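Local structure of aspartate aminotransferase, cytoplasmic (Schizosaccharomyces pombe 972h-, 6JPK) at residues V33-G38 and A387-S392; G224-D229 and Q352-F357; Y374-S379 and Q399-A404. The protein catalyses the pyridoxal 5'-phosphate-dependent transfer of the amino group of L-aspartate to 2-oxoglutarate, yielding oxaloacetate and L-glutamate. The protein carries 1 engineered substitution. One frame throughout, in Å; residues are numbered along the deposited sequence.

How the contacts relate
Contacts 1 and 3, both only partly buried, share one region of the small domain. Strands 33-34 and 376-377 are parallel neighbours, joined by backbone hydrogen bonds, so that contact 1 covers one strand with a loop while contact 3 packs a helix against the other. Contact 2, nearest the centre of the chain, is buried and joins a loop of the large domain to the small domain. It touches contact 1 through M356 CE, which meets V37, G38 and A387, and through F357, which packs on G38. Contacts 2 and 3 do not touch. Contacts 1 and 2 pack without a direct hydrogen bond, whereas contact 3, farthest out, adds a tyrosine-histidine hydrogen bond at its edge.

Contact 1: residues V33-G38 and A387-S392; sequences VNMSVG and AGLNNS
The CA atoms of M35 and G388 lie nearest each other across the contact, 5.0 Å apart, where the chain leaving strand 33-34 passes the end of a short 3-10 segment. No hydrogen bond joins 33-38 to 387-392. Glycine suits position 388 because a CB there would point at the facing segment and run into N34 O, which lies 4.0 Å from G388 CA. V33 points toward the glycine, and with CG1 anti to the backbone N (chi1 -176°) that methyl comes to 4.0 Å from G388 O. V37 works from the other end, its CG2 being 4.2 Å from G388 N and 4.5 Å from A387 CB. The short, branched valine suits a place where its partners are a glycine backbone and an alanine methyl.

The larger apolar pair is M35 and L389. M35 bends at chi2 and chi3, so that its chain curls past the leucine, with CG 3.7 Å and SD 4.0 Å from L389 CD1; an unbranched, flexible chain suits the place because CG, SD and CE can all lie along the one leucine methyl. Segment 33-38 is also braced from within. N34 OD1 accepts from S36 N, which closes an Asx turn, and also from S36 OG at 2.7 Å, in the carbonyl plane on a lone pair. This turn leads toward G38, which probably helps to bind L-aspartate, as in related enzymes.

A bridging hydroxyl ties the two segments indirectly, since S385 OG bonds both V37 O and A387 N. Around them, strand 33-34 pairs in parallel with strand 376-377, M35 also packs on I384 of strand 383-385, helix 16-26 touches N34 and S36, and helix 394-407 covers M35 and L389 through V397.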
ATOM      1  N   VAL A  33      23.506 -22.553  -4.405  1.00 10.14           N
ATOM      2  CA  VAL A  33      22.140 -22.422  -4.912  1.00 12.50           C
ATOM      3  C   VAL A  33      21.290 -21.779  -3.823  1.00 15.47           C
ATOM      4  O   VAL A  33      21.339 -22.203  -2.662  1.00  9.34           O
ATOM      5  CB  VAL A  33      21.536 -23.783  -5.322  1.00  9.85           C
ATOM      6  CG1 VAL A  33      20.123 -23.608  -5.937  1.00 11.88           C
ATOM      7  CG2 VAL A  33      22.463 -24.531  -6.287  1.00 10.33           C
ATOM      8  N   ASN A  34      20.513 -20.758  -4.189  1.00  9.12           N
ATOM      9  CA  ASN A  34      19.547 -20.157  -3.265  1.00 12.93           C
ATOM     10  C   ASN A  34      18.204 -20.831  -3.503  1.00 11.58           C
ATOM     11  O   ASN A  34      17.533 -20.574  -4.505  1.00 11.06           O
ATOM     12  CB  ASN A  34      19.444 -18.647  -3.454  1.00 15.66           C
ATOM     13  CG  ASN A  34      18.592 -17.985  -2.375  1.00 17.23           C
ATOM     14  OD1 ASN A  34      17.842 -18.655  -1.666  1.00 15.46           O
ATOM     15  ND2 ASN A  34      18.710 -16.673  -2.245  1.00 19.24           N
ATOM     16  N   MET A  35      17.807 -21.706  -2.585  1.00  9.64           N
ATOM     17  CA  MET A  35      16.527 -22.388  -2.704  1.00 15.64           C
ATOM     18  C   MET A  35      15.478 -21.802  -1.775  1.00 10.32           C
ATOM     19  O   MET A  35      14.550 -22.498  -1.370  1.00 11.24           O
ATOM     20  CB  MET A  35      16.693 -23.883  -2.462  1.00 23.42           C
ATOM     21  CG  MET A  35      17.130 -24.613  -3.716  1.00 29.85           C
ATOM     22  SD  MET A  35      18.307 -25.880  -3.284  1.00 35.20           S
ATOM     23  CE  MET A  35      17.234 -27.093  -2.536  1.00 35.51           C
ATOM     24  N   SER A  36      15.604 -20.529  -1.435  1.00 11.16           N
ATOM     25  CA  SER A  36      14.613 -19.864  -0.606  1.00 15.70           C
ATOM     26  C   SER A  36      13.941 -18.704  -1.332  1.00 16.42           C
ATOM     27  O   SER A  36      13.159 -17.977  -0.709  1.00 21.23           O
ATOM     28  CB  SER A  36      15.257 -19.371   0.693  1.00 14.79           C
ATOM     29  OG  SER A  36      16.175 -18.333   0.408  1.00 21.74           O
ATOM     30  N   VAL A  37      14.204 -18.524  -2.626  1.00 15.66           N
ATOM     31  CA  VAL A  37      13.683 -17.369  -3.359  1.00 22.06           C
ATOM     32  C   VAL A  37      12.178 -17.534  -3.525  1.00 16.66           C
ATOM     33  O   VAL A  37      11.699 -18.549  -4.040  1.00 12.95           O
ATOM     34  CB  VAL A  37      14.392 -17.187  -4.719  1.00 27.30           C
ATOM     35  CG1 VAL A  37      15.908 -17.162  -4.550  1.00 31.82           C
ATOM     36  CG2 VAL A  37      14.004 -18.254  -5.757  1.00 27.05           C
ATOM     37  N   GLY A  38      11.420 -16.546  -3.070  1.00 18.98           N
ATOM     38  CA  GLY A  38       9.976 -16.665  -3.074  1.00 19.46           C
ATOM     39  C   GLY A  38       9.297 -16.074  -4.294  1.00 18.97           C
ATOM     40  O   GLY A  38       8.219 -15.483  -4.174  1.00 18.97           O
ATOM     41  N   ALA A 387      11.471 -22.846  -7.601  1.00 14.43           N
ATOM     42  CA  ALA A 387      11.884 -21.913  -8.648  1.00 16.96           C
ATOM     43  C   ALA A 387      13.397 -21.788  -8.723  1.00 15.60           C
ATOM     44  O   ALA A 387      13.932 -21.449  -9.785  1.00 13.55           O
ATOM     45  CB  ALA A 387      11.256 -20.532  -8.421  1.00 15.20           C
ATOM     46  N   GLY A 388      14.099 -22.056  -7.614  1.00 12.59           N
ATOM     47  CA  GLY A 388      15.549 -21.998  -7.627  1.00 12.80           C
ATOM     48  C   GLY A 388      16.193 -23.142  -8.380  1.00 14.47           C
ATOM     49  O   GLY A 388      17.369 -23.042  -8.754  1.00 15.55           O
ATOM     50  N   LEU A 389      15.446 -24.221  -8.616  1.00 10.58           N
ATOM     51  CA  LEU A 389      15.947 -25.394  -9.311  1.00  9.34           C
ATOM     52  C   LEU A 389      15.797 -25.216 -10.818  1.00 11.99           C
ATOM     53  O   LEU A 389      14.772 -24.716 -11.302  1.00  9.37           O
ATOM     54  CB  LEU A 389      15.202 -26.653  -8.863  1.00 14.73           C
ATOM     55  CG  LEU A 389      15.826 -27.552  -7.782  1.00 21.06           C
ATOM     56  CD1 LEU A 389      16.237 -26.752  -6.583  1.00 25.34           C
ATOM     57  CD2 LEU A 389      14.840 -28.622  -7.375  1.00 21.74           C
ATOM     58  N   ASN A 390      16.830 -25.627 -11.550  1.00  9.97           N
ATOM     59  CA  ASN A 390      16.799 -25.643 -13.005  1.00 14.77           C
ATOM     60  C   ASN A 390      17.779 -26.701 -13.502  1.00 15.51           C
ATOM     61  O   ASN A 390      18.417 -27.413 -12.715  1.00 10.86           O
ATOM     62  CB  ASN A 390      17.110 -24.255 -13.584  1.00 10.29           C
ATOM     63  CG  ASN A 390      18.462 -23.723 -13.138  1.00 12.83           C
ATOM     64  OD1 ASN A 390      19.500 -24.294 -13.465  1.00 11.10           O
ATOM     65  ND2 ASN A 390      18.456 -22.619 -12.385  1.00 11.13           N
ATOM     66  N   ASN A 391      17.903 -26.785 -14.828  1.00 12.61           N
ATOM     67  CA  ASN A 391      18.734 -27.815 -15.450  1.00 15.41           C
ATOM     68  C   ASN A 391      20.198 -27.739 -15.031  1.00 14.38           C
ATOM     69  O   ASN A 391      20.903 -28.749 -15.074  1.00 12.30           O
ATOM     70  CB  ASN A 391      18.647 -27.707 -16.974  1.00 17.96           C
ATOM     71  CG  ASN A 391      17.530 -28.528 -17.539  1.00 28.38           C
ATOM     72  OD1 ASN A 391      17.473 -29.736 -17.326  1.00 33.92           O
ATOM     73  ND2 ASN A 391      16.613 -27.875 -18.252  1.00 32.16           N
ATOM     74  N   SER A 392      20.687 -26.562 -14.668  1.00 11.78           N
ATOM     75  CA  SER A 392      22.095 -26.456 -14.312  1.00 14.67           C
ATOM     76  C   SER A 392      22.401 -26.925 -12.884  1.00 11.88           C
ATOM     77  O   SER A 392      23.577 -27.137 -12.570  1.00 12.20           O
ATOM     78  CB  SER A 392      22.574 -25.007 -14.490  1.00 12.05           C
ATOM     79  OG  SER A 392      22.149 -24.183 -13.414  1.00 11.54           O
TER

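Contact 2: residues G224-D229 and Q352-F357; sequences GFASGD and QQIGMF
F225 and M356 meet where a loop following strand 215-220 of the large domain's central sheet touches the small domain, at the domain interface of a fold-type I aminotransferase. M356 CB lies at the edge of the F225 ring, in its plane and 3.9 Å from CE1. The thioether makes an oblique Met-aromatic contact, SD being 5.1 Å from the ring centroid and 64° off its normal. Beside this pair, I354 CG1 stands anti to the backbone N (chi1 -163°) and extends over the A226 main chain, 3.5 Å from A226 O; its CD1 reaches S227 CB at 4.1 Å. Small residues suit 226 and 227, where the isoleucine lies against the main chain.

Further out, at phi 92° a CB on G355 would be jammed against the carbonyl O of I354, so glycine belongs here, and R331 NH2 bonds both G355 O and F357 O, bridging two carbonyls. The nearest side-chain atoms of F225 and K255 are about 4 Å apart; K255 probably carries the cofactor, which is not attached in this structure. D229 N-caps helix 230-233, and D233 OD1 bonds S227 OG. S227 OG also accepts from D229 N at 3.2 Å, closing an ST turn.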
ATOM      1  N   GLY A 224      -3.930 -20.426 -11.214  1.00  8.95           N
ATOM      2  CA  GLY A 224      -3.384 -20.576 -12.558  1.00  9.71           C
ATOM      3  C   GLY A 224      -1.894 -20.873 -12.530  1.00  9.78           C
ATOM      4  O   GLY A 224      -1.384 -21.680 -13.314  1.00  7.89           O
ATOM      5  N   PHE A 225      -1.186 -20.205 -11.619  1.00  7.44           N
ATOM      6  CA  PHE A 225       0.242 -20.458 -11.441  1.00  8.24           C
ATOM      7  C   PHE A 225       0.504 -21.875 -10.937  1.00 10.50           C
ATOM      8  O   PHE A 225       1.531 -22.473 -11.267  1.00 10.73           O
ATOM      9  CB  PHE A 225       0.816 -19.429 -10.463  1.00  8.16           C
ATOM     10  CG  PHE A 225       2.285 -19.603 -10.164  1.00 11.47           C
ATOM     11  CD1 PHE A 225       2.701 -20.379  -9.097  1.00  7.34           C
ATOM     12  CD2 PHE A 225       3.247 -18.957 -10.941  1.00  9.76           C
ATOM     13  CE1 PHE A 225       4.046 -20.534  -8.810  1.00 15.11           C
ATOM     14  CE2 PHE A 225       4.594 -19.106 -10.667  1.00 13.41           C
ATOM     15  CZ  PHE A 225       4.999 -19.892  -9.600  1.00 16.98           C
ATOM     16  N   ALA A 226      -0.398 -22.426 -10.125  1.00  9.69           N
ATOM     17  CA  ALA A 226      -0.143 -23.747  -9.557  1.00 12.36           C
ATOM     18  C   ALA A 226      -0.237 -24.835 -10.625  1.00 13.10           C
ATOM     19  O   ALA A 226       0.692 -25.626 -10.796  1.00 12.52           O
ATOM     20  CB  ALA A 226      -1.113 -24.026  -8.408  1.00  9.41           C
ATOM     21  N   SER A 227      -1.345 -24.885 -11.369  1.00 12.48           N
ATOM     22  CA  SER A 227      -1.554 -25.979 -12.315  1.00 13.33           C
ATOM     23  C   SER A 227      -1.584 -25.555 -13.777  1.00 12.05           C
ATOM     24  O   SER A 227      -1.639 -26.428 -14.656  1.00 13.76           O
ATOM     25  CB  SER A 227      -2.863 -26.720 -11.992  1.00 14.19           C
ATOM     26  OG  SER A 227      -3.985 -25.901 -12.292  1.00 11.61           O
ATOM     27  N   GLY A 228      -1.560 -24.260 -14.075  1.00 12.72           N
ATOM     28  CA  GLY A 228      -1.782 -23.845 -15.448  1.00 13.61           C
ATOM     29  C   GLY A 228      -3.236 -23.815 -15.855  1.00 14.59           C
ATOM     30  O   GLY A 228      -3.538 -23.466 -17.003  1.00 15.20           O
ATOM     31  N   ASP A 229      -4.149 -24.155 -14.947  1.00 11.76           N
ATOM     32  CA  ASP A 229      -5.580 -24.243 -15.230  1.00 11.37           C
ATOM     33  C   ASP A 229      -6.276 -23.364 -14.198  1.00  9.30           C
ATOM     34  O   ASP A 229      -6.277 -23.696 -13.009  1.00  9.00           O
ATOM     35  CB  ASP A 229      -6.051 -25.701 -15.142  1.00 16.71           C
ATOM     36  CG  ASP A 229      -7.516 -25.902 -15.544  1.00 20.37           C
ATOM     37  OD1 ASP A 229      -8.377 -25.043 -15.259  1.00 16.58           O
ATOM     38  OD2 ASP A 229      -7.809 -26.956 -16.146  1.00 23.08           O
ATOM     39  N   GLN A 352       3.674 -35.042  -5.643  1.00 11.69           N
ATOM     40  CA  GLN A 352       2.276 -34.897  -5.238  1.00 13.07           C
ATOM     41  C   GLN A 352       1.956 -33.482  -4.779  1.00 12.97           C
ATOM     42  O   GLN A 352       0.794 -33.057  -4.854  1.00 12.91           O
ATOM     43  CB  GLN A 352       1.936 -35.898  -4.129  1.00 12.65           C
ATOM     44  CG  GLN A 352       1.843 -37.332  -4.630  1.00 14.53           C
ATOM     45  CD  GLN A 352       1.932 -38.347  -3.512  1.00 19.60           C
ATOM     46  OE1 GLN A 352       2.387 -38.042  -2.407  1.00 22.49           O
ATOM     47  NE2 GLN A 352       1.508 -39.565  -3.796  1.00 20.88           N
ATOM     48  N   GLN A 353       2.961 -32.749  -4.323  1.00  8.51           N
ATOM     49  CA  GLN A 353       2.830 -31.335  -4.026  1.00  8.23           C
ATOM     50  C   GLN A 353       2.724 -30.514  -5.316  1.00  8.41           C
ATOM     51  O   GLN A 353       3.049 -30.974  -6.420  1.00  8.78           O
ATOM     52  CB  GLN A 353       4.026 -30.867  -3.196  1.00  8.67           C
ATOM     53  CG  GLN A 353       4.107 -31.519  -1.800  1.00 11.20           C
ATOM     54  CD  GLN A 353       5.498 -31.393  -1.190  1.00 11.83           C
ATOM     55  OE1 GLN A 353       6.389 -30.797  -1.792  1.00 11.01           O
ATOM     56  NE2 GLN A 353       5.685 -31.945   0.002  1.00 10.30           N
ATOM     57  N   ILE A 354       2.295 -29.262  -5.162  1.00 10.61           N
ATOM     58  CA  ILE A 354       2.058 -28.382  -6.301  1.00 11.68           C
ATOM     59  C   ILE A 354       2.435 -26.957  -5.913  1.00 10.90           C
ATOM     60  O   ILE A 354       2.392 -26.580  -4.738  1.00 11.12           O
ATOM     61  CB  ILE A 354       0.584 -28.476  -6.764  1.00 17.12           C
ATOM     62  CG1 ILE A 354       0.395 -27.909  -8.176  1.00 23.25           C
ATOM     63  CG2 ILE A 354      -0.343 -27.761  -5.779  1.00  7.66           C
ATOM     64  CD1 ILE A 354      -0.925 -28.332  -8.806  1.00 22.03           C
ATOM     65  N   GLY A 355       2.801 -26.156  -6.912  1.00 10.20           N
ATOM     66  CA  GLY A 355       3.231 -24.792  -6.652  1.00 12.60           C
ATOM     67  C   GLY A 355       4.733 -24.700  -6.472  1.00 12.42           C
ATOM     68  O   GLY A 355       5.474 -25.676  -6.621  1.00 13.41           O
ATOM     69  N   MET A 356       5.194 -23.512  -6.112  1.00 12.65           N
ATOM     70  CA  MET A 356       6.638 -23.329  -6.111  1.00 17.36           C
ATOM     71  C   MET A 356       7.297 -23.591  -4.764  1.00 12.34           C
ATOM     72  O   MET A 356       8.521 -23.482  -4.678  1.00 15.73           O
ATOM     73  CB  MET A 356       7.010 -21.929  -6.622  1.00 25.77           C
ATOM     74  CG  MET A 356       6.699 -20.762  -5.714  1.00 30.47           C
ATOM     75  SD  MET A 356       7.421 -19.292  -6.497  1.00 35.21           S
ATOM     76  CE  MET A 356       9.095 -19.386  -5.906  1.00 40.59           C
ATOM     77  N   PHE A 357       6.547 -23.971  -3.728  1.00  8.60           N
ATOM     78  CA  PHE A 357       7.135 -24.340  -2.447  1.00  8.15           C
ATOM     79  C   PHE A 357       6.924 -25.821  -2.159  1.00 14.47           C
ATOM     80  O   PHE A 357       5.912 -26.416  -2.543  1.00 15.48           O
ATOM     81  CB  PHE A 357       6.554 -23.499  -1.304  1.00 11.05           C
ATOM     82  CG  PHE A 357       6.797 -22.031  -1.465  1.00 18.67           C
ATOM     83  CD1 PHE A 357       8.086 -21.517  -1.375  1.00 22.38           C
ATOM     84  CD2 PHE A 357       5.750 -21.165  -1.727  1.00 18.10           C
ATOM     85  CE1 PHE A 357       8.323 -20.163  -1.532  1.00 22.85           C
ATOM     86  CE2 PHE A 357       5.977 -19.806  -1.880  1.00 19.71           C
ATOM     87  CZ  PHE A 357       7.265 -19.302  -1.783  1.00 21.47           C
TER

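Contact 3: residues Y374-S379 and Q399-A404; sequences YHLYFS and QAFNHA
L376 CD1 sits at the apolar centre, 3.5 Å from A400 CB and 4.0 Å from F401 CE1, so one leucine methyl packs against successive residues of helix 394-407. The F378 and F401 side chains come from opposite directions and their rings meet obliquely, planes at 48°, with F378 CZ 3.8 Å from F401 CE1. The CB of F378 already points toward the helix, and with CG between the backbone N and carbonyl carbon (chi1 57°) its CZ reaches F401.

Alanine suits the middle of the helix face because a flat ring can lie on it: A400 CA stands 3.6 Å from the Y374 ring centroid, almost over the centre, in a CH-pi contact, and A400 CB presses closely on Y374 CG. At the outer edge, Y374 OH and H403 ND1 share a hydrogen bond of 2.6 Å. Each atom lies near the plane of the other's ring, although the two rings are nearly perpendicular; F369 backs the histidine with an edge-to-face contact.

Y374 ends helix 364-374, and H375 takes a positive phi as the chain turns into strand 376-377. This is helix-on-strand packing of the alpha/beta small domain of this aminotransferase family.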
ATOM      1  N   TYR A 374      27.179 -28.788   0.369  1.00 11.75           N
ATOM      2  CA  TYR A 374      26.754 -28.571  -1.011  1.00 11.67           C
ATOM      3  C   TYR A 374      26.324 -27.136  -1.291  1.00 11.32           C
ATOM      4  O   TYR A 374      25.894 -26.843  -2.417  1.00 11.23           O
ATOM      5  CB  TYR A 374      25.623 -29.548  -1.372  1.00 11.50           C
ATOM      6  CG  TYR A 374      26.103 -30.987  -1.406  1.00 11.92           C
ATOM      7  CD1 TYR A 374      26.200 -31.738  -0.235  1.00 12.02           C
ATOM      8  CD2 TYR A 374      26.485 -31.588  -2.609  1.00 13.74           C
ATOM      9  CE1 TYR A 374      26.657 -33.056  -0.257  1.00 12.44           C
ATOM     10  CE2 TYR A 374      26.949 -32.909  -2.643  1.00 15.84           C
ATOM     11  CZ  TYR A 374      27.029 -33.634  -1.462  1.00 16.62           C
ATOM     12  OH  TYR A 374      27.476 -34.937  -1.490  1.00 18.03           O
ATOM     13  N   HIS A 375      26.423 -26.240  -0.303  1.00 11.14           N
ATOM     14  CA  HIS A 375      26.175 -24.810  -0.486  1.00 10.88           C
ATOM     15  C   HIS A 375      24.761 -24.549  -0.991  1.00 12.85           C
ATOM     16  O   HIS A 375      24.534 -23.659  -1.818  1.00 11.24           O
ATOM     17  CB  HIS A 375      27.228 -24.206  -1.416  1.00 11.21           C
ATOM     18  CG  HIS A 375      28.618 -24.594  -1.028  1.00 11.70           C
ATOM     19  ND1 HIS A 375      29.326 -23.924  -0.054  1.00 13.60           N
ATOM     20  CD2 HIS A 375      29.388 -25.643  -1.399  1.00 13.24           C
ATOM     21  CE1 HIS A 375      30.499 -24.513   0.116  1.00 17.23           C
ATOM     22  NE2 HIS A 375      30.560 -25.560  -0.687  1.00 15.51           N
ATOM     23  N   LEU A 376      23.809 -25.344  -0.504  1.00 10.91           N
ATOM     24  CA  LEU A 376      22.387 -25.134  -0.750  1.00  9.83           C
ATOM     25  C   LEU A 376      21.801 -24.360   0.414  1.00  9.51           C
ATOM     26  O   LEU A 376      21.971 -24.764   1.570  1.00 11.89           O
ATOM     27  CB  LEU A 376      21.631 -26.455  -0.892  1.00  9.83           C
ATOM     28  CG  LEU A 376      22.223 -27.499  -1.824  1.00 10.55           C
ATOM     29  CD1 LEU A 376      21.262 -28.651  -1.903  1.00 10.16           C
ATOM     30  CD2 LEU A 376      22.478 -26.897  -3.205  1.00 12.16           C
ATOM     31  N   TYR A 377      21.076 -23.283   0.105  1.00  9.21           N
ATOM     32  CA  TYR A 377      20.539 -22.373   1.110  1.00  9.28           C
ATOM     33  C   TYR A 377      19.009 -22.441   1.096  1.00  9.83           C
ATOM     34  O   TYR A 377      18.367 -22.001   0.136  1.00  8.43           O
ATOM     35  CB  TYR A 377      21.069 -20.958   0.862  1.00  8.93           C
ATOM     36  CG  TYR A 377      22.542 -20.887   1.233  1.00 13.32           C
ATOM     37  CD1 TYR A 377      23.541 -21.327   0.349  1.00 10.84           C
ATOM     38  CD2 TYR A 377      22.924 -20.453   2.491  1.00 16.05           C
ATOM     39  CE1 TYR A 377      24.876 -21.290   0.719  1.00 10.00           C
ATOM     40  CE2 TYR A 377      24.233 -20.407   2.862  1.00  9.67           C
ATOM     41  CZ  TYR A 377      25.205 -20.830   1.988  1.00 10.50           C
ATOM     42  OH  TYR A 377      26.504 -20.781   2.420  1.00 11.12           O
ATOM     43  N   PHE A 378      18.434 -23.021   2.150  1.00  8.52           N
ATOM     44  CA  PHE A 378      16.984 -23.121   2.296  1.00  8.22           C
ATOM     45  C   PHE A 378      16.652 -23.282   3.778  1.00 11.25           C
ATOM     46  O   PHE A 378      17.539 -23.440   4.625  1.00  9.22           O
ATOM     47  CB  PHE A 378      16.390 -24.247   1.425  1.00  8.26           C
ATOM     48  CG  PHE A 378      16.960 -25.636   1.677  1.00  8.86           C
ATOM     49  CD1 PHE A 378      18.224 -25.989   1.227  1.00 10.92           C
ATOM     50  CD2 PHE A 378      16.191 -26.613   2.310  1.00  8.54           C
ATOM     51  CE1 PHE A 378      18.732 -27.277   1.435  1.00 10.57           C
ATOM     52  CE2 PHE A 378      16.683 -27.902   2.504  1.00 10.89           C
ATOM     53  CZ  PHE A 378      17.955 -28.237   2.072  1.00  9.14           C
ATOM     54  N   SER A 379      15.355 -23.227   4.079  1.00 12.02           N
ATOM     55  CA  SER A 379      14.883 -23.113   5.455  1.00 10.44           C
ATOM     56  C   SER A 379      15.131 -24.391   6.248  1.00  9.20           C
ATOM     57  O   SER A 379      15.057 -25.502   5.722  1.00  9.31           O
ATOM     58  CB  SER A 379      13.384 -22.794   5.479  1.00 16.50           C
ATOM     59  OG  SER A 379      13.045 -21.745   4.590  1.00 19.42           O
ATOM     60  N   GLN A 399      21.907 -34.878  -5.508  1.00 11.94           N
ATOM     61  CA  GLN A 399      23.066 -35.531  -4.909  1.00 12.34           C
ATOM     62  C   GLN A 399      23.246 -35.099  -3.461  1.00 12.13           C
ATOM     63  O   GLN A 399      23.594 -35.919  -2.604  1.00 12.34           O
ATOM     64  CB  GLN A 399      24.322 -35.217  -5.721  1.00 15.56           C
ATOM     65  CG  GLN A 399      24.358 -35.856  -7.109  1.00 26.17           C
ATOM     66  CD  GLN A 399      24.863 -37.291  -7.092  1.00 40.67           C
ATOM     67  OE1 GLN A 399      25.457 -37.747  -6.107  1.00 45.44           O
ATOM     68  NE2 GLN A 399      24.632 -38.014  -8.189  1.00 44.22           N
ATOM     69  N   ALA A 400      23.013 -33.808  -3.177  1.00 11.74           N
ATOM     70  CA  ALA A 400      23.097 -33.293  -1.813  1.00 11.53           C
ATOM     71  C   ALA A 400      22.074 -33.958  -0.909  1.00 11.59           C
ATOM     72  O   ALA A 400      22.411 -34.408   0.195  1.00 11.46           O
ATOM     73  CB  ALA A 400      22.881 -31.781  -1.800  1.00 11.16           C
ATOM     74  N   PHE A 401      20.807 -33.985  -1.345  1.00 11.04           N
ATOM     75  CA  PHE A 401      19.755 -34.616  -0.556  1.00 10.88           C
ATOM     76  C   PHE A 401      20.083 -36.082  -0.302  1.00 11.46           C
ATOM     77  O   PHE A 401      19.965 -36.572   0.829  1.00 13.21           O
ATOM     78  CB  PHE A 401      18.397 -34.490  -1.260  1.00 10.59           C
ATOM     79  CG  PHE A 401      17.800 -33.090  -1.242  1.00 12.00           C
ATOM     80  CD1 PHE A 401      18.534 -31.994  -0.816  1.00 10.06           C
ATOM     81  CD2 PHE A 401      16.488 -32.887  -1.639  1.00 14.73           C
ATOM     82  CE1 PHE A 401      17.980 -30.714  -0.806  1.00 12.30           C
ATOM     83  CE2 PHE A 401      15.923 -31.606  -1.634  1.00 16.63           C
ATOM     84  CZ  PHE A 401      16.671 -30.521  -1.209  1.00 13.12           C
ATOM     85  N   ASN A 402      20.490 -36.799  -1.351  1.00 11.63           N
ATOM     86  CA  ASN A 402      20.822 -38.210  -1.203  1.00 12.06           C
ATOM     87  C   ASN A 402      21.899 -38.399  -0.145  1.00 13.12           C
ATOM     88  O   ASN A 402      21.757 -39.220   0.769  1.00 13.54           O
ATOM     89  CB  ASN A 402      21.276 -38.781  -2.545  1.00 12.43           C
ATOM     90  CG  ASN A 402      21.765 -40.216  -2.439  1.00 12.94           C
ATOM     91  OD1 ASN A 402      20.993 -41.120  -2.132  1.00 12.97           O
ATOM     92  ND2 ASN A 402      23.049 -40.429  -2.699  1.00 13.37           N
ATOM     93  N   HIS A 403      22.971 -37.611  -0.236  1.00 12.83           N
ATOM     94  CA  HIS A 403      24.068 -37.731   0.720  1.00 13.86           C
ATOM     95  C   HIS A 403      23.603 -37.381   2.133  1.00 12.44           C
ATOM     96  O   HIS A 403      23.899 -38.097   3.095  1.00 12.67           O
ATOM     97  CB  HIS A 403      25.216 -36.829   0.277  1.00 15.41           C
ATOM     98  CG  HIS A 403      26.500 -37.062   1.003  1.00 15.14           C
ATOM     99  ND1 HIS A 403      27.668 -36.412   0.666  1.00 15.01           N
ATOM    100  CD2 HIS A 403      26.803 -37.870   2.048  1.00 16.21           C
ATOM    101  CE1 HIS A 403      28.637 -36.807   1.476  1.00 18.47           C
ATOM    102  NE2 HIS A 403      28.136 -37.688   2.328  1.00 16.49           N
ATOM    103  N   ALA A 404      22.869 -36.277   2.271  1.00 11.94           N
ATOM    104  CA  ALA A 404      22.432 -35.816   3.586  1.00 12.35           C
ATOM    105  C   ALA A 404      21.545 -36.852   4.277  1.00 16.14           C
ATOM    106  O   ALA A 404      21.721 -37.149   5.465  1.00 11.87           O
ATOM    107  CB  ALA A 404      21.696 -34.480   3.451  1.00 11.21           C
TER